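Peptide synthetase, module 7 (Actinoplanes teichomyceticus, PDB 4TX3) is a condensation-type domain of a nonribosomal peptide synthetase and probably takes part in assembling a peptide antibiotic. Local coordinates at residues A108-Q113 and R124-A129; N210-I215 and E347-P352; F320-A325 and G451-D456. All coordinates share one frame; numbering follows the deposited sequence.

In the fold
The three contacts sit well away from one another in a condensation-type fold. Interaction 1 lies at the surface and joins a helix to the strand that follows it, within one beta-alpha-beta unit; interactions 2 and 3 lie across the chain's centre from it and bring together pieces more than 120 residues apart in sequence. These two are partly buried, their centres about 28 Å apart, and helix 320-334 of interaction 3 is followed by helix 345-348 of interaction 2. The chemistry shifts with place: arginine, carboxylate and carbonyl groups at the surface in interaction 1, aliphatic side chains alone in interaction 2, and one backbone bond beside a long ion pair in interaction 3.

Interaction 1: A108-Q113 and R124-A129; sequences AERGEQ and RCELFA
Within the beta-alpha-beta unit built from strand 96-97, helix 103-112 and strand 123-129, Arg124 leans from the second strand over the C-terminal end of the helix and grips the backbone oxygen of Gln113 end-on. Arg124 NH2 lies 2.8 Å and Arg124 NH1 2.9 Å from Gln113 O. Both nitrogens arrive from one face of the carbonyl, NH2 standing well above its plane, and neither bond is straight. Arg124 NH1 also makes a weak bond, 3.0 Å long, to Arg110 O. A bend at chi3 (-60°) turns the guanidinium onto these carbonyls after a largely extended chain. The positive group thus sits at the C-terminal end of helix 103-112, near Arg110 O of the last turn and Gln113 O just beyond it, where the helix end may favour a positive charge. Gln113 answers with its side chain as well: its amide is stacked on the Arg124 guanidinium, the planes 16° apart, and Gln113 CB rests over the rim of one face, 3.5 Å from Arg124 NH1. Phe115, in the connection between helix and strand, adds a cation-pi contact to the same arginine.

One turn back along the helix, Arg110 meets the strand with a folded chain, bent at chi2 and chi3. Arg110 CD packs 3.4 Å from Arg124 CD, so the two arginines touch through their methylenes while their guanidinium planes stand 77° apart. Glu126, two residues on from Arg124 along the strand, supplies the opposite charge: Arg110 NE forms a salt bridge with Glu126 OE1 at 3.1 Å. Glu126 crosses Arg110 at about a right angle, with OE2 over one face of the guanidinium, 3.4 Å from Arg110 NH2. This places an anion beside Arg110, which probably eases the nearness of the Arg124 charge.

Interaction 2: N210-I215 and E347-P352; sequences NHLAGI and ELLALP
Leu349 pushes both of its methyl groups against Leu212, straddling the CB of that residue: Leu349 CD1 lies 3.9 Å from Leu212 CB and Leu349 CD2 4.0 Å from it. The two leucine side chains run at about a right angle to each other, and the tip of Leu212 takes part too, its CD1 4.0 Å from Leu349 CD1. In Leu349, CG lies opposite the carbonyl carbon and beside the backbone N (chi1 -71°), which turns the two methyls to Leu212. Ile215 reaches the same leucine more loosely, its CD1 4.3 Å from Leu349 CD1.

Both segments are places where a helix stops. Helix 200-211 gives way to a type II beta turn from Leu212 to Ile215, with Gly214 accepting the positive phi of the third position, and the turn brings Leu212 and Ile215 round to one leucine. Helix 345-348 ends in a Schellman motif in which Ala350, also at positive phi, is the C-prime residue: Leu351 N bonds to Pro346 O, and Ala350 N to Glu347 O at 2.7 Å. Val360 touches Leu212 and Ile215 as well, while Arg311 NH1 hydrogen-bonds to the backbone oxygens of His211 and Ala213. Between the two helix ends themselves the contact is purely aliphatic, so their fit probably rests on the shape and burial of methyl groups.

Interaction 3: F320-A325 and G451-D456; sequences FLEVVA and GRRISD
Backbone hydrogen bonding gives the most definite link: Phe320 N, in the first turn of helix 320-334, donates to Arg452 O at 2.8 Å, with an N-H...O angle of 145°. The donor is tilted somewhat from the carbonyl plane. An amide this early in a helix has no carbonyl of the preceding turn to bind, and the segment after helix 429-448 provides one from 132 residues further along the chain. The backbones are close here, with Phe320 CA 5.8 Å from Gly451 CA, and a second backbone bond just outside the segment ties Leu321 to Pro450.

Charge contributes less sharply. Glu322 OE1 and Arg453 NH1 form a long salt bridge of 3.7 Å, and the oxygen lies well out of the guanidinium plane, so no N-H points at it. The carboxylate and guanidinium planes are 68° apart. Each group has its firmer partner close by: Glu322 OE1 accepts from Thr319 N, and Arg453 NH1 donates to Asp317 O. The CB of Arg453 starts away from the helix, but CG lies beside the backbone N, and the extended chain from there carries the guanidinium alongside Glu322.

Van der Waals packing across the pair is slight. Phe320 CB comes 3.9 Å from Arg452 O, the carbonyl oxygen already bonded by its own N. With CG anti to N (chi1 168°) the ring turns off, and Val324 CG2 of its own helix covers the rim of one ring face. Beyond the segments, Phe320 touches Val446 of helix 429-448, while Ile454, Val323 and Val324 pack on helix 261-278. Between the two segments the one directed bond, Phe320 N to Arg452 O, helps hold the helix start to the loop, while the ion pair, lacking an aligned N-H, probably adds only a diffuse attraction.

Interaction 1: A108-Q113 and R124-A129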
ATOM      1  N   ALA B 108       8.869  11.859 -26.062  1.00 46.42           N
ATOM      2  CA  ALA B 108      10.277  12.092 -25.758  1.00 42.16           C
ATOM      3  C   ALA B 108      10.612  13.581 -25.709  1.00 45.56           C
ATOM      4  O   ALA B 108      11.288  14.034 -24.785  1.00 49.12           O
ATOM      5  CB  ALA B 108      11.159  11.389 -26.771  1.00 29.40           C
ATOM      6  N   GLU B 109      10.153  14.338 -26.702  1.00 42.07           N
ATOM      7  CA  GLU B 109      10.440  15.772 -26.751  1.00 46.64           C
ATOM      8  C   GLU B 109       9.856  16.525 -25.551  1.00 48.37           C
ATOM      9  O   GLU B 109      10.514  17.390 -24.974  1.00 44.59           O
ATOM     10  CB  GLU B 109       9.905  16.384 -28.044  1.00 50.41           C
ATOM     11  CG  GLU B 109       9.871  17.907 -28.025  1.00 56.64           C
ATOM     12  CD  GLU B 109       8.727  18.474 -28.848  1.00 71.40           C
ATOM     13  OE1 GLU B 109       7.728  18.947 -28.247  1.00 70.17           O
ATOM     14  OE2 GLU B 109       8.826  18.448 -30.097  1.00 79.20           O
ATOM     15  N   ARG B 110       8.624  16.190 -25.181  1.00 45.81           N
ATOM     16  CA  ARG B 110       7.947  16.836 -24.059  1.00 44.12           C
ATOM     17  C   ARG B 110       8.654  16.520 -22.723  1.00 44.18           C
ATOM     18  O   ARG B 110       8.824  17.401 -21.867  1.00 44.25           O
ATOM     19  CB  ARG B 110       6.469  16.404 -24.047  1.00 47.58           C
ATOM     20  CG  ARG B 110       5.592  16.943 -22.920  1.00 47.50           C
ATOM     21  CD  ARG B 110       5.600  18.462 -22.810  1.00 53.27           C
ATOM     22  NE  ARG B 110       5.458  19.166 -24.086  1.00 60.02           N
ATOM     23  CZ  ARG B 110       5.306  20.489 -24.197  1.00 62.83           C
ATOM     24  NH1 ARG B 110       5.267  21.255 -23.107  1.00 54.75           N
ATOM     25  NH2 ARG B 110       5.184  21.048 -25.401  1.00 59.92           N
ATOM     26  N   GLY B 111       9.096  15.274 -22.561  1.00 43.86           N
ATOM     27  CA  GLY B 111       9.806  14.862 -21.363  1.00 34.75           C
ATOM     28  C   GLY B 111      11.249  15.359 -21.315  1.00 44.87           C
ATOM     29  O   GLY B 111      11.858  15.397 -20.238  1.00 42.10           O
ATOM     30  N   GLU B 112      11.801  15.753 -22.464  1.00 40.67           N
ATOM     31  CA  GLU B 112      13.182  16.238 -22.516  1.00 41.83           C
ATOM     32  C   GLU B 112      13.299  17.736 -22.260  1.00 39.25           C
ATOM     33  O   GLU B 112      14.360  18.226 -21.901  1.00 41.84           O
ATOM     34  CB  GLU B 112      13.822  15.918 -23.868  1.00 42.75           C
ATOM     35  CG  GLU B 112      14.275  14.486 -24.024  1.00 48.46           C
ATOM     36  CD  GLU B 112      15.324  14.098 -22.993  1.00 55.77           C
ATOM     37  OE1 GLU B 112      16.512  14.460 -23.186  1.00 58.52           O
ATOM     38  OE2 GLU B 112      14.961  13.434 -21.989  1.00 52.84           O
ATOM     39  N   GLN B 113      12.204  18.452 -22.443  1.00 36.47           N
ATOM     40  CA  GLN B 113      12.209  19.903 -22.368  1.00 37.07           C
ATOM     41  C   GLN B 113      12.721  20.445 -21.019  1.00 32.81           C
ATOM     42  O   GLN B 113      12.270  20.039 -19.950  1.00 35.38           O
ATOM     43  CB  GLN B 113      10.800  20.408 -22.659  1.00 34.94           C
ATOM     44  CG  GLN B 113      10.685  21.912 -22.738  1.00 37.52           C
ATOM     45  CD  GLN B 113       9.257  22.352 -22.951  1.00 42.83           C
ATOM     46  OE1 GLN B 113       8.455  21.645 -23.583  1.00 50.89           O
ATOM     47  NE2 GLN B 113       8.919  23.504 -22.411  1.00 35.67           N
ATOM     48  N   ARG B 124       4.907  19.473 -15.535  1.00 36.61           N
ATOM     49  CA  ARG B 124       4.494  19.764 -16.891  1.00 34.92           C
ATOM     50  C   ARG B 124       3.666  18.599 -17.419  1.00 36.60           C
ATOM     51  O   ARG B 124       4.040  17.434 -17.263  1.00 33.08           O
ATOM     52  CB  ARG B 124       5.734  20.000 -17.745  1.00 33.28           C
ATOM     53  CG  ARG B 124       5.507  20.146 -19.195  1.00 37.25           C
ATOM     54  CD  ARG B 124       6.812  19.925 -19.937  1.00 39.51           C
ATOM     55  NE  ARG B 124       7.839  20.874 -19.531  1.00 42.77           N
ATOM     56  CZ  ARG B 124       9.119  20.551 -19.392  1.00 41.14           C
ATOM     57  NH1 ARG B 124       9.513  19.298 -19.644  1.00 41.62           N
ATOM     58  NH2 ARG B 124      10.001  21.472 -19.012  1.00 37.19           N
ATOM     59  N   CYS B 125       2.532  18.904 -18.028  1.00 34.37           N
ATOM     60  CA  CYS B 125       1.692  17.851 -18.552  1.00 37.63           C
ATOM     61  C   CYS B 125       1.276  18.156 -19.982  1.00 41.19           C
ATOM     62  O   CYS B 125       1.244  19.323 -20.384  1.00 41.38           O
ATOM     63  CB  CYS B 125       0.469  17.646 -17.652  1.00 38.90           C
ATOM     64  SG  CYS B 125      -0.553  19.112 -17.359  1.00 49.69           S
ATOM     65  N   GLU B 126       0.987  17.107 -20.752  1.00 37.82           N
ATOM     66  CA  GLU B 126       0.392  17.284 -22.072  1.00 39.92           C
ATOM     67  C   GLU B 126      -0.568  16.136 -22.383  1.00 38.75           C
ATOM     68  O   GLU B 126      -0.401  15.007 -21.917  1.00 36.11           O
ATOM     69  CB  GLU B 126       1.475  17.396 -23.158  1.00 44.61           C
ATOM     70  CG  GLU B 126       1.069  18.302 -24.343  1.00 44.73           C
ATOM     71  CD  GLU B 126       2.203  18.538 -25.368  1.00 57.99           C
ATOM     72  OE1 GLU B 126       3.103  17.674 -25.499  1.00 63.11           O
ATOM     73  OE2 GLU B 126       2.192  19.589 -26.057  1.00 57.38           O
ATOM     74  N   LEU B 127      -1.595  16.432 -23.159  1.00 39.66           N
ATOM     75  CA  LEU B 127      -2.559  15.410 -23.510  1.00 38.29           C
ATOM     76  C   LEU B 127      -2.543  15.206 -25.018  1.00 37.06           C
ATOM     77  O   LEU B 127      -2.789  16.137 -25.787  1.00 35.72           O
ATOM     78  CB  LEU B 127      -3.955  15.790 -23.016  1.00 34.05           C
ATOM     79  CG  LEU B 127      -5.035  14.728 -23.223  1.00 39.34           C
ATOM     80  CD1 LEU B 127      -4.719  13.453 -22.453  1.00 31.55           C
ATOM     81  CD2 LEU B 127      -6.403  15.281 -22.824  1.00 43.58           C
ATOM     82  N   PHE B 128      -2.235  13.983 -25.426  1.00 33.63           N
ATOM     83  CA  PHE B 128      -2.194  13.620 -26.837  1.00 38.59           C
ATOM     84  C   PHE B 128      -3.494  12.921 -27.247  1.00 42.11           C
ATOM     85  O   PHE B 128      -3.951  12.000 -26.561  1.00 39.30           O
ATOM     86  CB  PHE B 128      -0.975  12.734 -27.118  1.00 33.57           C
ATOM     87  CG  PHE B 128       0.323  13.420 -26.834  1.00 38.00           C
ATOM     88  CD1 PHE B 128       0.819  14.381 -27.709  1.00 39.95           C
ATOM     89  CD2 PHE B 128       1.034  13.143 -25.677  1.00 38.61           C
ATOM     90  CE1 PHE B 128       2.004  15.041 -27.446  1.00 39.16           C
ATOM     91  CE2 PHE B 128       2.222  13.795 -25.406  1.00 42.75           C
ATOM     92  CZ  PHE B 128       2.708  14.751 -26.296  1.00 45.37           C
ATOM     93  N   ALA B 129      -4.100  13.371 -28.344  1.00 38.20           N
ATOM     94  CA  ALA B 129      -5.338  12.758 -28.817  1.00 38.36           C
ATOM     95  C   ALA B 129      -5.072  11.835 -30.006  1.00 43.68           C
ATOM     96  O   ALA B 129      -4.615  12.272 -31.062  1.00 45.09           O
ATOM     97  CB  ALA B 129      -6.350  13.819 -29.179  1.00 34.39           C
TER

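Interaction 2: N210-I215 and E347-P352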
ATOM      1  N   ASN B 210      34.660  10.328   9.228  1.00 34.33           N
ATOM      2  CA  ASN B 210      35.479   9.198   9.644  1.00 35.08           C
ATOM      3  C   ASN B 210      35.312   7.992   8.716  1.00 40.24           C
ATOM      4  O   ASN B 210      36.299   7.450   8.212  1.00 42.00           O
ATOM      5  CB  ASN B 210      35.149   8.800  11.089  1.00 38.75           C
ATOM      6  CG  ASN B 210      35.705   9.796  12.128  1.00 43.59           C
ATOM      7  OD1 ASN B 210      36.620  10.567  11.837  1.00 41.77           O
ATOM      8  ND2 ASN B 210      35.160   9.756  13.348  1.00 43.03           N
ATOM      9  N   HIS B 211      34.066   7.582   8.481  1.00 36.02           N
ATOM     10  CA  HIS B 211      33.781   6.457   7.597  1.00 32.57           C
ATOM     11  C   HIS B 211      34.359   6.697   6.190  1.00 35.21           C
ATOM     12  O   HIS B 211      34.946   5.797   5.605  1.00 38.15           O
ATOM     13  CB  HIS B 211      32.265   6.214   7.538  1.00 34.94           C
ATOM     14  CG  HIS B 211      31.847   5.051   6.688  1.00 38.75           C
ATOM     15  ND1 HIS B 211      31.931   3.743   7.119  1.00 40.60           N
ATOM     16  CD2 HIS B 211      31.317   4.999   5.440  1.00 39.10           C
ATOM     17  CE1 HIS B 211      31.483   2.935   6.170  1.00 38.93           C
ATOM     18  NE2 HIS B 211      31.098   3.674   5.143  1.00 40.47           N
ATOM     19  N   LEU B 212      34.222   7.910   5.660  1.00 35.42           N
ATOM     20  CA  LEU B 212      34.598   8.185   4.268  1.00 35.18           C
ATOM     21  C   LEU B 212      35.949   8.889   4.111  1.00 36.01           C
ATOM     22  O   LEU B 212      36.301   9.326   3.017  1.00 36.22           O
ATOM     23  CB  LEU B 212      33.517   9.029   3.581  1.00 32.29           C
ATOM     24  CG  LEU B 212      32.174   8.334   3.325  1.00 34.63           C
ATOM     25  CD1 LEU B 212      31.184   9.273   2.624  1.00 29.09           C
ATOM     26  CD2 LEU B 212      32.360   7.048   2.532  1.00 32.97           C
ATOM     27  N   ALA B 213      36.699   8.997   5.200  1.00 38.48           N
ATOM     28  CA  ALA B 213      38.031   9.610   5.172  1.00 38.33           C
ATOM     29  C   ALA B 213      38.985   8.953   4.171  1.00 38.16           C
ATOM     30  O   ALA B 213      39.343   7.786   4.321  1.00 37.36           O
ATOM     31  CB  ALA B 213      38.641   9.566   6.553  1.00 38.05           C
ATOM     32  N   GLY B 214      39.388   9.706   3.151  1.00 39.45           N
ATOM     33  CA  GLY B 214      40.404   9.251   2.215  1.00 37.83           C
ATOM     34  C   GLY B 214      39.971   8.406   1.020  1.00 40.93           C
ATOM     35  O   GLY B 214      40.781   7.660   0.468  1.00 37.54           O
ATOM     36  N   ILE B 215      38.712   8.511   0.609  1.00 37.90           N
ATOM     37  CA  ILE B 215      38.256   7.773  -0.566  1.00 42.28           C
ATOM     38  C   ILE B 215      38.737   8.471  -1.820  1.00 41.38           C
ATOM     39  O   ILE B 215      38.872   9.686  -1.831  1.00 44.58           O
ATOM     40  CB  ILE B 215      36.729   7.648  -0.612  1.00 35.81           C
ATOM     41  CG1 ILE B 215      36.098   9.039  -0.602  1.00 36.92           C
ATOM     42  CG2 ILE B 215      36.234   6.816   0.561  1.00 37.75           C
ATOM     43  CD1 ILE B 215      34.616   9.038  -0.652  1.00 39.18           C
ATOM     44  N   GLU B 347      30.811  18.637   1.012  1.00 41.52           N
ATOM     45  CA  GLU B 347      31.382  19.667   1.899  1.00 45.02           C
ATOM     46  C   GLU B 347      32.184  19.117   3.064  1.00 44.52           C
ATOM     47  O   GLU B 347      33.333  19.489   3.258  1.00 47.47           O
ATOM     48  CB  GLU B 347      30.289  20.537   2.508  1.00 49.38           C
ATOM     49  CG  GLU B 347      29.584  21.453   1.571  1.00 57.10           C
ATOM     50  CD  GLU B 347      28.211  21.812   2.100  1.00 68.00           C
ATOM     51  OE1 GLU B 347      28.079  21.942   3.341  1.00 62.49           O
ATOM     52  OE2 GLU B 347      27.265  21.931   1.279  1.00 68.06           O
ATOM     53  N   LEU B 348      31.543  18.267   3.863  1.00 41.95           N
ATOM     54  CA  LEU B 348      32.160  17.687   5.053  1.00 42.87           C
ATOM     55  C   LEU B 348      33.479  17.008   4.745  1.00 42.95           C
ATOM     56  O   LEU B 348      34.338  16.887   5.608  1.00 46.83           O
ATOM     57  CB  LEU B 348      31.224  16.670   5.702  1.00 44.84           C
ATOM     58  CG  LEU B 348      29.785  17.122   5.918  1.00 45.15           C
ATOM     59  CD1 LEU B 348      28.974  15.968   6.446  1.00 41.61           C
ATOM     60  CD2 LEU B 348      29.732  18.301   6.878  1.00 50.46           C
ATOM     61  N   LEU B 349      33.621  16.535   3.515  1.00 41.36           N
ATOM     62  CA  LEU B 349      34.821  15.825   3.124  1.00 43.12           C
ATOM     63  C   LEU B 349      35.799  16.741   2.412  1.00 45.28           C
ATOM     64  O   LEU B 349      36.822  16.272   1.913  1.00 43.56           O
ATOM     65  CB  LEU B 349      34.468  14.656   2.221  1.00 39.53           C
ATOM     66  CG  LEU B 349      33.766  13.480   2.872  1.00 42.66           C
ATOM     67  CD1 LEU B 349      33.455  12.438   1.784  1.00 36.61           C
ATOM     68  CD2 LEU B 349      34.627  12.894   4.010  1.00 37.29           C
ATOM     69  N   ALA B 350      35.473  18.035   2.374  1.00 45.52           N
ATOM     70  CA  ALA B 350      36.239  19.050   1.632  1.00 52.03           C
ATOM     71  C   ALA B 350      36.582  18.544   0.244  1.00 52.76           C
ATOM     72  O   ALA B 350      37.712  18.670  -0.211  1.00 62.15           O
ATOM     73  CB  ALA B 350      37.514  19.447   2.378  1.00 40.98           C
ATOM     74  N   LEU B 351      35.593  17.954  -0.413  1.00 49.56           N
ATOM     75  CA  LEU B 351      35.781  17.375  -1.729  1.00 56.73           C
ATOM     76  C   LEU B 351      35.619  18.447  -2.810  1.00 60.37           C
ATOM     77  O   LEU B 351      34.614  19.162  -2.838  1.00 61.42           O
ATOM     78  CB  LEU B 351      34.780  16.248  -1.945  1.00 52.83           C
ATOM     79  CG  LEU B 351      35.085  15.345  -3.127  1.00 61.50           C
ATOM     80  CD1 LEU B 351      36.101  14.316  -2.675  1.00 58.88           C
ATOM     81  CD2 LEU B 351      33.811  14.697  -3.695  1.00 56.53           C
ATOM     82  N   PRO B 352      36.620  18.583  -3.692  1.00 61.04           N
ATOM     83  CA  PRO B 352      36.439  19.490  -4.827  1.00 62.05           C
ATOM     84  C   PRO B 352      35.294  19.017  -5.724  1.00 69.00           C
ATOM     85  O   PRO B 352      35.323  17.895  -6.258  1.00 66.50           O
ATOM     86  CB  PRO B 352      37.787  19.421  -5.555  1.00 57.59           C
ATOM     87  CG  PRO B 352      38.388  18.131  -5.120  1.00 56.94           C
ATOM     88  CD  PRO B 352      37.943  17.938  -3.705  1.00 57.44           C
TER

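Interaction 3: F320-A325 and G451-D456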
ATOM      1  N   PHE B 320      33.442 -14.703  -0.218  1.00 37.69           N
ATOM      2  CA  PHE B 320      32.166 -14.016  -0.385  1.00 33.74           C
ATOM      3  C   PHE B 320      31.528 -13.741   0.961  1.00 34.92           C
ATOM      4  O   PHE B 320      31.078 -12.624   1.233  1.00 37.43           O
ATOM      5  CB  PHE B 320      31.207 -14.842  -1.252  1.00 33.23           C
ATOM      6  CG  PHE B 320      29.796 -14.346  -1.231  1.00 33.51           C
ATOM      7  CD1 PHE B 320      29.457 -13.154  -1.861  1.00 33.65           C
ATOM      8  CD2 PHE B 320      28.805 -15.058  -0.566  1.00 33.06           C
ATOM      9  CE1 PHE B 320      28.150 -12.687  -1.826  1.00 34.78           C
ATOM     10  CE2 PHE B 320      27.490 -14.598  -0.533  1.00 31.96           C
ATOM     11  CZ  PHE B 320      27.158 -13.419  -1.166  1.00 29.90           C
ATOM     12  N   LEU B 321      31.502 -14.767   1.804  1.00 34.95           N
ATOM     13  CA  LEU B 321      30.891 -14.660   3.124  1.00 34.90           C
ATOM     14  C   LEU B 321      31.603 -13.617   3.982  1.00 35.78           C
ATOM     15  O   LEU B 321      30.956 -12.891   4.745  1.00 35.34           O
ATOM     16  CB  LEU B 321      30.901 -16.014   3.836  1.00 33.46           C
ATOM     17  CG  LEU B 321      29.922 -17.094   3.401  1.00 35.00           C
ATOM     18  CD1 LEU B 321      30.246 -18.361   4.169  1.00 35.63           C
ATOM     19  CD2 LEU B 321      28.494 -16.647   3.660  1.00 33.06           C
ATOM     20  N   GLU B 322      32.925 -13.539   3.865  1.00 33.37           N
ATOM     21  CA  GLU B 322      33.660 -12.487   4.559  1.00 36.74           C
ATOM     22  C   GLU B 322      33.258 -11.096   4.052  1.00 34.31           C
ATOM     23  O   GLU B 322      33.163 -10.144   4.848  1.00 35.28           O
ATOM     24  CB  GLU B 322      35.176 -12.708   4.430  1.00 40.71           C
ATOM     25  CG  GLU B 322      35.683 -13.808   5.391  1.00 51.03           C
ATOM     26  CD  GLU B 322      37.080 -14.357   5.065  1.00 53.20           C
ATOM     27  OE1 GLU B 322      37.499 -14.317   3.883  1.00 45.52           O
ATOM     28  OE2 GLU B 322      37.750 -14.843   6.012  1.00 58.40           O
ATOM     29  N   VAL B 323      32.993 -10.978   2.749  1.00 31.93           N
ATOM     30  CA  VAL B 323      32.597  -9.691   2.187  1.00 32.12           C
ATOM     31  C   VAL B 323      31.208  -9.280   2.686  1.00 34.55           C
ATOM     32  O   VAL B 323      30.986  -8.118   3.044  1.00 31.93           O
ATOM     33  CB  VAL B 323      32.600  -9.704   0.663  1.00 31.62           C
ATOM     34  CG1 VAL B 323      32.121  -8.358   0.133  1.00 27.65           C
ATOM     35  CG2 VAL B 323      33.996 -10.027   0.134  1.00 31.26           C
ATOM     36  N   VAL B 324      30.301 -10.254   2.742  1.00 33.62           N
ATOM     37  CA  VAL B 324      28.954 -10.055   3.261  1.00 32.34           C
ATOM     38  C   VAL B 324      28.981  -9.493   4.669  1.00 33.47           C
ATOM     39  O   VAL B 324      28.319  -8.500   4.968  1.00 35.25           O
ATOM     40  CB  VAL B 324      28.143 -11.382   3.247  1.00 35.66           C
ATOM     41  CG1 VAL B 324      26.880 -11.270   4.100  1.00 26.06           C
ATOM     42  CG2 VAL B 324      27.793 -11.771   1.797  1.00 33.24           C
ATOM     43  N   ALA B 325      29.762 -10.125   5.530  1.00 31.70           N
ATOM     44  CA  ALA B 325      29.861  -9.704   6.915  1.00 32.20           C
ATOM     45  C   ALA B 325      30.443  -8.285   7.042  1.00 32.98           C
ATOM     46  O   ALA B 325      30.000  -7.514   7.905  1.00 36.13           O
ATOM     47  CB  ALA B 325      30.697 -10.707   7.709  1.00 29.27           C
ATOM     48  N   GLY B 451      31.981 -19.765  -0.200  1.00 42.58           N
ATOM     49  CA  GLY B 451      33.301 -19.620   0.395  1.00 35.59           C
ATOM     50  C   GLY B 451      34.351 -19.191  -0.609  1.00 39.50           C
ATOM     51  O   GLY B 451      35.527 -19.003  -0.278  1.00 44.29           O
ATOM     52  N   ARG B 452      33.927 -19.035  -1.853  1.00 37.88           N
ATOM     53  CA  ARG B 452      34.832 -18.625  -2.907  1.00 37.47           C
ATOM     54  C   ARG B 452      35.400 -17.218  -2.660  1.00 37.40           C
ATOM     55  O   ARG B 452      34.691 -16.320  -2.180  1.00 34.38           O
ATOM     56  CB  ARG B 452      34.111 -18.694  -4.254  1.00 38.82           C
ATOM     57  CG  ARG B 452      34.985 -18.295  -5.425  1.00 45.92           C
ATOM     58  CD  ARG B 452      34.455 -18.864  -6.726  1.00 45.52           C
ATOM     59  NE  ARG B 452      34.063 -20.258  -6.572  1.00 47.52           N
ATOM     60  CZ  ARG B 452      33.871 -21.079  -7.597  1.00 53.41           C
ATOM     61  NH1 ARG B 452      34.051 -20.633  -8.839  1.00 40.63           N
ATOM     62  NH2 ARG B 452      33.506 -22.338  -7.377  1.00 56.50           N
ATOM     63  N   ARG B 453      36.680 -17.037  -2.986  1.00 38.29           N
ATOM     64  CA  ARG B 453      37.355 -15.750  -2.798  1.00 35.56           C
ATOM     65  C   ARG B 453      37.404 -14.974  -4.101  1.00 42.96           C
ATOM     66  O   ARG B 453      37.237 -15.555  -5.185  1.00 42.39           O
ATOM     67  CB  ARG B 453      38.773 -15.951  -2.263  1.00 34.61           C
ATOM     68  CG  ARG B 453      38.812 -16.749  -0.984  1.00 37.78           C
ATOM     69  CD  ARG B 453      40.222 -17.068  -0.519  1.00 39.72           C
ATOM     70  NE  ARG B 453      40.166 -17.890   0.692  1.00 44.30           N
ATOM     71  CZ  ARG B 453      40.135 -17.406   1.933  1.00 46.63           C
ATOM     72  NH1 ARG B 453      40.172 -16.093   2.144  1.00 42.67           N
ATOM     73  NH2 ARG B 453      40.066 -18.235   2.968  1.00 47.89           N
ATOM     74  N   ILE B 454      37.653 -13.669  -3.982  1.00 37.16           N
ATOM     75  CA  ILE B 454      37.680 -12.743  -5.111  1.00 38.03           C
ATOM     76  C   ILE B 454      38.538 -13.239  -6.277  1.00 41.28           C
ATOM     77  O   ILE B 454      38.141 -13.164  -7.455  1.00 39.87           O
ATOM     78  CB  ILE B 454      38.199 -11.357  -4.662  1.00 35.85           C
ATOM     79  CG1 ILE B 454      37.215 -10.705  -3.690  1.00 36.60           C
ATOM     80  CG2 ILE B 454      38.402 -10.454  -5.853  1.00 35.13           C
ATOM     81  CD1 ILE B 454      37.606  -9.281  -3.281  1.00 33.81           C
ATOM     82  N   SER B 455      39.715 -13.752  -5.924  1.00 40.81           N
ATOM     83  CA  SER B 455      40.710 -14.216  -6.887  1.00 42.05           C
ATOM     84  C   SER B 455      40.317 -15.511  -7.621  1.00 43.79           C
ATOM     85  O   SER B 455      40.868 -15.805  -8.680  1.00 44.12           O
ATOM     86  CB  SER B 455      42.048 -14.436  -6.183  1.00 40.38           C
ATOM     87  OG  SER B 455      41.930 -15.491  -5.241  1.00 42.58           O
ATOM     88  N   ASP B 456      39.398 -16.284  -7.048  1.00 36.01           N
ATOM     89  CA  ASP B 456      38.881 -17.478  -7.709  1.00 41.44           C
ATOM     90  C   ASP B 456      37.610 -17.244  -8.524  1.00 42.24           C
ATOM     91  O   ASP B 456      37.016 -18.205  -8.983  1.00 42.43           O
ATOM     92  CB  ASP B 456      38.551 -18.591  -6.708  1.00 42.68           C
ATOM     93  CG  ASP B 456      39.611 -18.788  -5.657  1.00 53.74           C
ATOM     94  OD1 ASP B 456      40.823 -18.650  -5.983  1.00 52.48           O
ATOM     95  OD2 ASP B 456      39.206 -19.127  -4.506  1.00 54.45           O
TER